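Local coordinates for D-glyceraldehyde dehydrogenase (NADP(+)) (Thermoplasma acidophilum, PDB 5IZD), which oxidises D-glyceraldehyde to glycerate with NADP(+) in the non-phosphorylated Entner-Doudoroff pathway, working as a homotetramer, at residues M262-Y274 with F297-A309. Numbering follows the deposited sequence.
Sequences MDNALKTLLWAKY and FMSRFVELSRKLA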
ATOM      1  N   MET A 262      34.053   3.551  19.725  1.00 41.14           N
ATOM      2  CA  MET A 262      34.446   4.912  20.116  1.00 41.90           C
ATOM      3  C   MET A 262      34.716   5.836  18.917  1.00 40.48           C
ATOM      4  O   MET A 262      34.219   6.955  18.872  1.00 39.96           O
ATOM      5  CB  MET A 262      35.700   4.880  20.996  1.00 43.96           C
ATOM      6  CG  MET A 262      35.505   4.255  22.378  1.00 45.59           C
ATOM      7  SD  MET A 262      34.470   5.260  23.460  1.00 47.93           S
ATOM      8  CE  MET A 262      35.569   6.697  23.595  1.00 46.74           C
ATOM      9  N   ASP A 263      35.507   5.346  17.970  1.00 40.06           N
ATOM     10  CA  ASP A 263      35.851   6.088  16.774  1.00 39.45           C
ATOM     11  C   ASP A 263      34.609   6.451  16.005  1.00 37.62           C
ATOM     12  O   ASP A 263      34.454   7.568  15.604  1.00 36.58           O
ATOM     13  CB  ASP A 263      36.811   5.303  15.850  1.00 40.84           C
ATOM     14  CG  ASP A 263      38.271   5.335  16.333  1.00 42.55           C
ATOM     15  OD1 ASP A 263      38.618   6.128  17.225  1.00 42.82           O
ATOM     16  OD2 ASP A 263      39.085   4.541  15.809  1.00 44.44           O
ATOM     17  N   ASN A 264      33.700   5.502  15.817  1.00 36.36           N
ATOM     18  CA  ASN A 264      32.515   5.810  15.029  1.00 35.05           C
ATOM     19  C   ASN A 264      31.594   6.819  15.705  1.00 33.94           C
ATOM     20  O   ASN A 264      31.055   7.697  15.043  1.00 33.00           O
ATOM     21  CB  ASN A 264      31.790   4.530  14.584  1.00 34.84           C
ATOM     22  CG  ASN A 264      32.548   3.834  13.463  1.00 35.25           C
ATOM     23  OD1 ASN A 264      33.349   4.475  12.741  1.00 34.67           O
ATOM     24  ND2 ASN A 264      32.323   2.516  13.314  1.00 35.35           N
ATOM     25  N   ALA A 265      31.468   6.687  17.029  1.00 33.83           N
ATOM     26  CA  ALA A 265      30.618   7.563  17.809  1.00 33.19           C
ATOM     27  C   ALA A 265      31.152   8.996  17.743  1.00 32.89           C
ATOM     28  O   ALA A 265      30.382   9.918  17.511  1.00 32.30           O
ATOM     29  CB  ALA A 265      30.539   7.094  19.229  1.00 33.45           C
ATOM     30  N   LEU A 266      32.461   9.140  17.963  1.00 33.44           N
ATOM     31  CA  LEU A 266      33.148  10.439  17.868  1.00 33.51           C
ATOM     32  C   LEU A 266      33.068  11.077  16.482  1.00 33.22           C
ATOM     33  O   LEU A 266      32.827  12.255  16.379  1.00 32.73           O
ATOM     34  CB  LEU A 266      34.604  10.350  18.329  1.00 34.15           C
ATOM     35  CG  LEU A 266      34.731  10.167  19.828  1.00 34.59           C
ATOM     36  CD1 LEU A 266      36.107   9.614  20.237  1.00 35.36           C
ATOM     37  CD2 LEU A 266      34.414  11.477  20.523  1.00 34.36           C
ATOM     38  N   LYS A 267      33.273  10.289  15.432  1.00 33.51           N
ATOM     39  CA  LYS A 267      33.144  10.791  14.081  1.00 33.41           C
ATOM     40  C   LYS A 267      31.741  11.314  13.826  1.00 32.38           C
ATOM     41  O   LYS A 267      31.564  12.419  13.273  1.00 31.80           O
ATOM     42  CB  LYS A 267      33.385   9.698  13.073  1.00 34.39           C
ATOM     43  CG  LYS A 267      34.834   9.415  12.791  1.00 35.76           C
ATOM     44  CD  LYS A 267      34.904   8.305  11.734  1.00 36.70           C
ATOM     45  CE  LYS A 267      36.340   7.940  11.438  1.00 38.01           C
ATOM     46  NZ  LYS A 267      36.380   6.692  10.633  1.00 39.10           N
ATOM     47  N   THR A 268      30.746  10.506  14.202  1.00 31.59           N
ATOM     48  CA  THR A 268      29.357  10.889  14.051  1.00 30.77           C
ATOM     49  C   THR A 268      28.995  12.133  14.902  1.00 30.55           C
ATOM     50  O   THR A 268      28.201  12.969  14.452  1.00 29.99           O
ATOM     51  CB  THR A 268      28.405   9.735  14.398  1.00 30.53           C
ATOM     52  OG1 THR A 268      28.789   8.549  13.669  1.00 30.64           O
ATOM     53  CG2 THR A 268      26.962  10.116  14.124  1.00 29.86           C
ATOM     54  N   LEU A 269      29.524  12.218  16.123  1.00 30.85           N
ATOM     55  CA  LEU A 269      29.248  13.370  16.977  1.00 30.85           C
ATOM     56  C   LEU A 269      29.859  14.652  16.405  1.00 30.89           C
ATOM     57  O   LEU A 269      29.240  15.710  16.468  1.00 30.64           O
ATOM     58  CB  LEU A 269      29.779  13.169  18.395  1.00 31.22           C
ATOM     59  CG  LEU A 269      29.475  14.302  19.372  1.00 31.19           C
ATOM     60  CD1 LEU A 269      27.970  14.502  19.521  1.00 30.80           C
ATOM     61  CD2 LEU A 269      30.113  13.954  20.715  1.00 31.80           C
ATOM     62  N   LEU A 270      31.056  14.553  15.841  1.00 31.30           N
ATOM     63  CA  LEU A 270      31.641  15.728  15.164  1.00 31.46           C
ATOM     64  C   LEU A 270      30.706  16.226  14.074  1.00 30.73           C
ATOM     65  O   LEU A 270      30.465  17.444  13.951  1.00 30.43           O
ATOM     66  CB  LEU A 270      33.009  15.405  14.580  1.00 32.19           C
ATOM     67  CG  LEU A 270      34.194  15.341  15.550  1.00 32.98           C
ATOM     68  CD1 LEU A 270      35.420  14.781  14.806  1.00 33.59           C
ATOM     69  CD2 LEU A 270      34.511  16.726  16.105  1.00 33.05           C
ATOM     70  N   TRP A 271      30.218  15.289  13.270  1.00 30.21           N
ATOM     71  CA  TRP A 271      29.215  15.596  12.252  1.00 29.61           C
ATOM     72  C   TRP A 271      27.923  16.198  12.868  1.00 29.09           C
ATOM     73  O   TRP A 271      27.509  17.328  12.518  1.00 28.62           O
ATOM     74  CB  TRP A 271      28.862  14.378  11.390  1.00 29.48           C
ATOM     75  CG  TRP A 271      27.824  14.757  10.408  1.00 29.05           C
ATOM     76  CD1 TRP A 271      28.026  15.325   9.170  1.00 29.04           C
ATOM     77  CD2 TRP A 271      26.407  14.656  10.575  1.00 28.62           C
ATOM     78  NE1 TRP A 271      26.824  15.599   8.581  1.00 28.62           N
ATOM     79  CE2 TRP A 271      25.815  15.224   9.434  1.00 28.41           C
ATOM     80  CE3 TRP A 271      25.577  14.190  11.604  1.00 28.45           C
ATOM     81  CZ2 TRP A 271      24.446  15.300   9.282  1.00 28.02           C
ATOM     82  CZ3 TRP A 271      24.188  14.300  11.450  1.00 28.03           C
ATOM     83  CH2 TRP A 271      23.656  14.838  10.302  1.00 27.81           C
ATOM     84  N   ALA A 272      27.364  15.509  13.859  1.00 28.76           N
ATOM     85  CA  ALA A 272      26.064  15.884  14.373  1.00 28.42           C
ATOM     86  C   ALA A 272      26.048  17.216  15.106  1.00 28.53           C
ATOM     87  O   ALA A 272      25.049  17.928  15.058  1.00 28.14           O
ATOM     88  CB  ALA A 272      25.464  14.741  15.242  1.00 28.43           C
ATOM     89  N   LYS A 273      27.163  17.584  15.749  1.00 29.07           N
ATOM     90  CA  LYS A 273      27.250  18.861  16.397  1.00 29.31           C
ATOM     91  C   LYS A 273      27.671  19.996  15.458  1.00 29.48           C
ATOM     92  O   LYS A 273      27.153  21.099  15.550  1.00 29.47           O
ATOM     93  CB  LYS A 273      28.259  18.839  17.525  1.00 29.76           C
ATOM     94  CG  LYS A 273      28.250  20.093  18.397  1.00 29.94           C
ATOM     95  CD  LYS A 273      26.941  20.316  19.132  1.00 29.70           C
ATOM     96  CE  LYS A 273      26.021  21.289  18.451  1.00 29.36           C
ATOM     97  NZ  LYS A 273      24.735  21.421  19.163  1.00 29.19           N
ATOM     98  N   TYR A 274      28.668  19.759  14.621  1.00 29.88           N
ATOM     99  CA  TYR A 274      29.337  20.867  13.939  1.00 30.21           C
ATOM    100  C   TYR A 274      28.963  21.058  12.519  1.00 30.03           C
ATOM    101  O   TYR A 274      29.272  22.109  11.970  1.00 30.22           O
ATOM    102  CB  TYR A 274      30.880  20.803  14.095  1.00 30.74           C
ATOM    103  CG  TYR A 274      31.278  20.724  15.515  1.00 31.06           C
ATOM    104  CD1 TYR A 274      30.833  21.687  16.427  1.00 31.16           C
ATOM    105  CD2 TYR A 274      32.070  19.682  15.987  1.00 31.35           C
ATOM    106  CE1 TYR A 274      31.193  21.626  17.766  1.00 31.55           C
ATOM    107  CE2 TYR A 274      32.445  19.619  17.302  1.00 31.71           C
ATOM    108  CZ  TYR A 274      32.002  20.562  18.208  1.00 31.84           C
ATOM    109  OH  TYR A 274      32.357  20.490  19.566  1.00 32.28           O
ATOM    110  N   PHE A 297      35.702   9.409  26.491  1.00 38.93           N
ATOM    111  CA  PHE A 297      34.888  10.001  25.432  1.00 37.77           C
ATOM    112  C   PHE A 297      35.004  11.549  25.412  1.00 37.19           C
ATOM    113  O   PHE A 297      35.341  12.143  24.377  1.00 36.69           O
ATOM    114  CB  PHE A 297      33.418   9.565  25.505  1.00 37.18           C
ATOM    115  CG  PHE A 297      32.622   9.940  24.282  1.00 36.35           C
ATOM    116  CD1 PHE A 297      32.077  11.206  24.141  1.00 35.95           C
ATOM    117  CD2 PHE A 297      32.442   9.039  23.258  1.00 36.16           C
ATOM    118  CE1 PHE A 297      31.352  11.548  23.013  1.00 35.21           C
ATOM    119  CE2 PHE A 297      31.735   9.376  22.122  1.00 35.45           C
ATOM    120  CZ  PHE A 297      31.172  10.617  22.003  1.00 35.02           C
ATOM    121  N   MET A 298      34.731  12.184  26.543  1.00 37.09           N
ATOM    122  CA  MET A 298      34.753  13.656  26.607  1.00 36.96           C
ATOM    123  C   MET A 298      36.113  14.277  26.299  1.00 37.25           C
ATOM    124  O   MET A 298      36.169  15.317  25.658  1.00 36.59           O
ATOM    125  CB  MET A 298      34.312  14.161  27.975  1.00 37.32           C
ATOM    126  CG  MET A 298      32.860  13.863  28.306  1.00 37.09           C
ATOM    127  SD  MET A 298      31.700  14.287  27.018  1.00 36.33           S
ATOM    128  CE  MET A 298      31.869  16.096  26.982  1.00 36.39           C
ATOM    129  N   SER A 299      37.176  13.611  26.746  1.00 37.92           N
ATOM    130  CA  SER A 299      38.563  14.021  26.485  1.00 38.56           C
ATOM    131  C   SER A 299      38.854  13.963  24.972  1.00 38.11           C
ATOM    132  O   SER A 299      39.324  14.926  24.380  1.00 37.75           O
ATOM    133  CB  SER A 299      39.475  13.068  27.284  1.00 39.64           C
ATOM    134  OG  SER A 299      40.831  13.196  26.937  1.00 40.50           O
ATOM    135  N   ARG A 300      38.510  12.840  24.332  1.00 37.99           N
ATOM    136  CA  ARG A 300      38.732  12.661  22.898  1.00 37.82           C
ATOM    137  C   ARG A 300      37.896  13.700  22.132  1.00 37.14           C
ATOM    138  O   ARG A 300      38.386  14.309  21.174  1.00 36.85           O
ATOM    139  CB  ARG A 300      38.411  11.210  22.450  1.00 38.12           C
ATOM    140  CG  ARG A 300      39.404  10.201  23.011  1.00 39.38           C
ATOM    141  CD  ARG A 300      39.323   8.813  22.382  1.00 39.91           C
ATOM    142  NE  ARG A 300      39.614   8.948  20.953  1.00 40.24           N
ATOM    143  CZ  ARG A 300      39.313   8.052  20.014  1.00 40.52           C
ATOM    144  NH1 ARG A 300      38.722   6.907  20.315  1.00 40.52           N
ATOM    145  NH2 ARG A 300      39.660   8.319  18.752  1.00 40.61           N
ATOM    146  N   PHE A 301      36.665  13.949  22.593  1.00 36.80           N
ATOM    147  CA  PHE A 301      35.746  14.860  21.909  1.00 36.40           C
ATOM    148  C   PHE A 301      36.224  16.306  21.995  1.00 36.40           C
ATOM    149  O   PHE A 301      36.148  17.054  21.011  1.00 36.13           O
ATOM    150  CB  PHE A 301      34.333  14.769  22.501  1.00 36.38           C
ATOM    151  CG  PHE A 301      33.341  15.728  21.893  1.00 36.06           C
ATOM    152  CD1 PHE A 301      33.190  15.817  20.510  1.00 35.77           C
ATOM    153  CD2 PHE A 301      32.489  16.490  22.714  1.00 36.12           C
ATOM    154  CE1 PHE A 301      32.250  16.684  19.955  1.00 35.48           C
ATOM    155  CE2 PHE A 301      31.547  17.348  22.152  1.00 35.62           C
ATOM    156  CZ  PHE A 301      31.441  17.459  20.775  1.00 35.22           C
ATOM    157  N   VAL A 302      36.694  16.695  23.165  1.00 36.76           N
ATOM    158  CA  VAL A 302      37.343  18.003  23.325  1.00 37.04           C
ATOM    159  C   VAL A 302      38.567  18.162  22.386  1.00 37.42           C
ATOM    160  O   VAL A 302      38.705  19.191  21.673  1.00 37.36           O
ATOM    161  CB  VAL A 302      37.708  18.264  24.795  1.00 37.42           C
ATOM    162  CG1 VAL A 302      38.554  19.542  24.901  1.00 37.62           C
ATOM    163  CG2 VAL A 302      36.437  18.372  25.631  1.00 37.04           C
ATOM    164  N   GLU A 303      39.427  17.135  22.374  1.00 38.04           N
ATOM    165  CA  GLU A 303      40.653  17.124  21.532  1.00 38.64           C
ATOM    166  C   GLU A 303      40.318  17.227  20.050  1.00 38.26           C
ATOM    167  O   GLU A 303      40.927  18.025  19.342  1.00 38.09           O
ATOM    168  CB  GLU A 303      41.530  15.893  21.803  1.00 39.35           C
ATOM    169  CG  GLU A 303      42.842  15.819  21.045  0.50 39.88           C
ATOM    170  CD  GLU A 303      43.811  16.940  21.380  0.50 40.44           C
ATOM    171  OE1 GLU A 303      44.682  17.207  20.536  0.50 40.85           O
ATOM    172  OE2 GLU A 303      43.718  17.560  22.468  0.50 40.55           O
ATOM    173  N   LEU A 304      39.295  16.510  19.588  1.00 37.87           N
ATOM    174  CA  LEU A 304      38.912  16.624  18.189  1.00 37.68           C
ATOM    175  C   LEU A 304      38.290  17.991  17.820  1.00 37.63           C
ATOM    176  O   LEU A 304      38.559  18.561  16.716  1.00 37.55           O
ATOM    177  CB  LEU A 304      37.965  15.505  17.821  1.00 37.22           C
ATOM    178  CG  LEU A 304      38.660  14.153  17.756  1.00 37.66           C
ATOM    179  CD1 LEU A 304      37.626  13.092  18.031  1.00 37.35           C
ATOM    180  CD2 LEU A 304      39.284  13.957  16.386  1.00 37.76           C
ATOM    181  N   SER A 305      37.469  18.491  18.753  1.00 37.70           N
ATOM    182  CA  SER A 305      36.755  19.756  18.610  1.00 37.71           C
ATOM    183  C   SER A 305      37.732  20.948  18.442  1.00 39.02           C
ATOM    184  O   SER A 305      37.436  21.855  17.714  1.00 37.79           O
ATOM    185  CB  SER A 305      35.791  19.996  19.789  1.00 37.30           C
ATOM    186  OG  SER A 305      34.654  19.112  19.744  1.00 36.80           O
ATOM    187  N   ARG A 306      38.885  20.888  19.103  1.00 41.25           N
ATOM    188  CA  ARG A 306      39.907  21.970  19.017  1.00 43.07           C
ATOM    189  C   ARG A 306      40.575  22.080  17.662  1.00 43.13           C
ATOM    190  O   ARG A 306      41.203  23.113  17.382  1.00 44.01           O
ATOM    191  CB  ARG A 306      41.095  21.686  19.913  1.00 45.42           C
ATOM    192  CG  ARG A 306      40.834  21.533  21.372  1.00 47.41           C
ATOM    193  CD  ARG A 306      42.102  21.033  22.038  1.00 49.56           C
ATOM    194  NE  ARG A 306      42.804  22.189  22.575  1.00 51.33           N
ATOM    195  CZ  ARG A 306      42.903  22.485  23.870  1.00 53.46           C
ATOM    196  NH1 ARG A 306      43.555  23.591  24.217  1.00 54.20           N
ATOM    197  NH2 ARG A 306      42.368  21.675  24.824  1.00 54.40           N
ATOM    198  N   LYS A 307      40.599  20.967  16.925  1.00 42.81           N
ATOM    199  CA  LYS A 307      41.244  20.854  15.632  1.00 43.00           C
ATOM    200  C   LYS A 307      40.459  21.496  14.501  1.00 43.16           C
ATOM    201  O   LYS A 307      41.016  21.646  13.408  1.00 43.50           O
ATOM    202  CB  LYS A 307      41.487  19.385  15.278  1.00 43.35           C
ATOM    203  N   LEU A 308      39.189  21.882  14.736  1.00 43.00           N
ATOM    204  CA  LEU A 308      38.297  22.366  13.661  1.00 42.53           C
ATOM    205  C   LEU A 308      38.673  23.791  13.376  1.00 42.55           C
ATOM    206  O   LEU A 308      38.811  24.572  14.321  1.00 42.19           O
ATOM    207  CB  LEU A 308      36.804  22.254  14.040  1.00 42.09           C
ATOM    208  CG  LEU A 308      36.324  20.788  14.240  1.00 42.43           C
ATOM    209  CD1 LEU A 308      34.959  20.732  14.908  1.00 41.86           C
ATOM    210  CD2 LEU A 308      36.274  19.960  12.954  1.00 42.43           C
ATOM    211  N   ALA A 309      38.869  24.107  12.085  1.00 42.53           N
ATOM    212  CA  ALA A 309      39.169  25.465  11.655  1.00 42.71           C
ATOM    213  C   ALA A 309      37.877  26.232  11.314  1.00 42.60           C
ATOM    214  O   ALA A 309      36.963  25.700  10.693  1.00 40.76           O
ATOM    215  CB  ALA A 309      40.111  25.465  10.460  1.00 43.03           C
TER
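Helix 262-274 and the helical segment that carries Phe297 run in the same general direction, their axes 10.5 Å apart at closest approach and crossing at -47°. The backbones come nearest where Leu266 faces Phe301, and a type I beta turn from Ser305 to Leu308 brings the Leu308 side chain back to the interface. Packing is knobs-into-holes: Leu266 sits among Phe297, Arg300, Phe301 and Leu304, while Phe297 sits among Met262, Ala265, Leu266 and Leu269. The two branches of Leu266 part company, CD2 lying over one face of the Phe297 ring in a CH-pi contact and CD1 over the centre of the Arg300 guanidinium. Leu269, its CG anti to the backbone N (chi1 -177°), carries CD2 over the middle of the Phe301 ring, 3.5 Å from the centroid, and the same methyl meets the edge of Phe297. Arg300 grips Asp263 end-on, NH2 at 2.9 Å and NH1 at 3.2 Å from the single oxygen OD1, with the carboxylate turned 78° from the guanidinium plane. At the other end Tyr274 OH donates to Ser305 OG over 2.7 Å, and Ser305 OG in turn donates a hydrogen bond to Phe301 O, while Leu308 CD1 packs against the tyrosine ring. Strand 252-256, helix 262-274 and the parallel, adjacent strand 284-290 form a beta-alpha-beta crossover of the aldehyde dehydrogenase fold, and helix 294-305 follows. The chemistry thus divides: a partly exposed salt bridge links the first turn of helix 262-274 to Arg300, aliphatic-aromatic contacts fill the middle, and hydrogen bonds give both buried hydroxyls a partner.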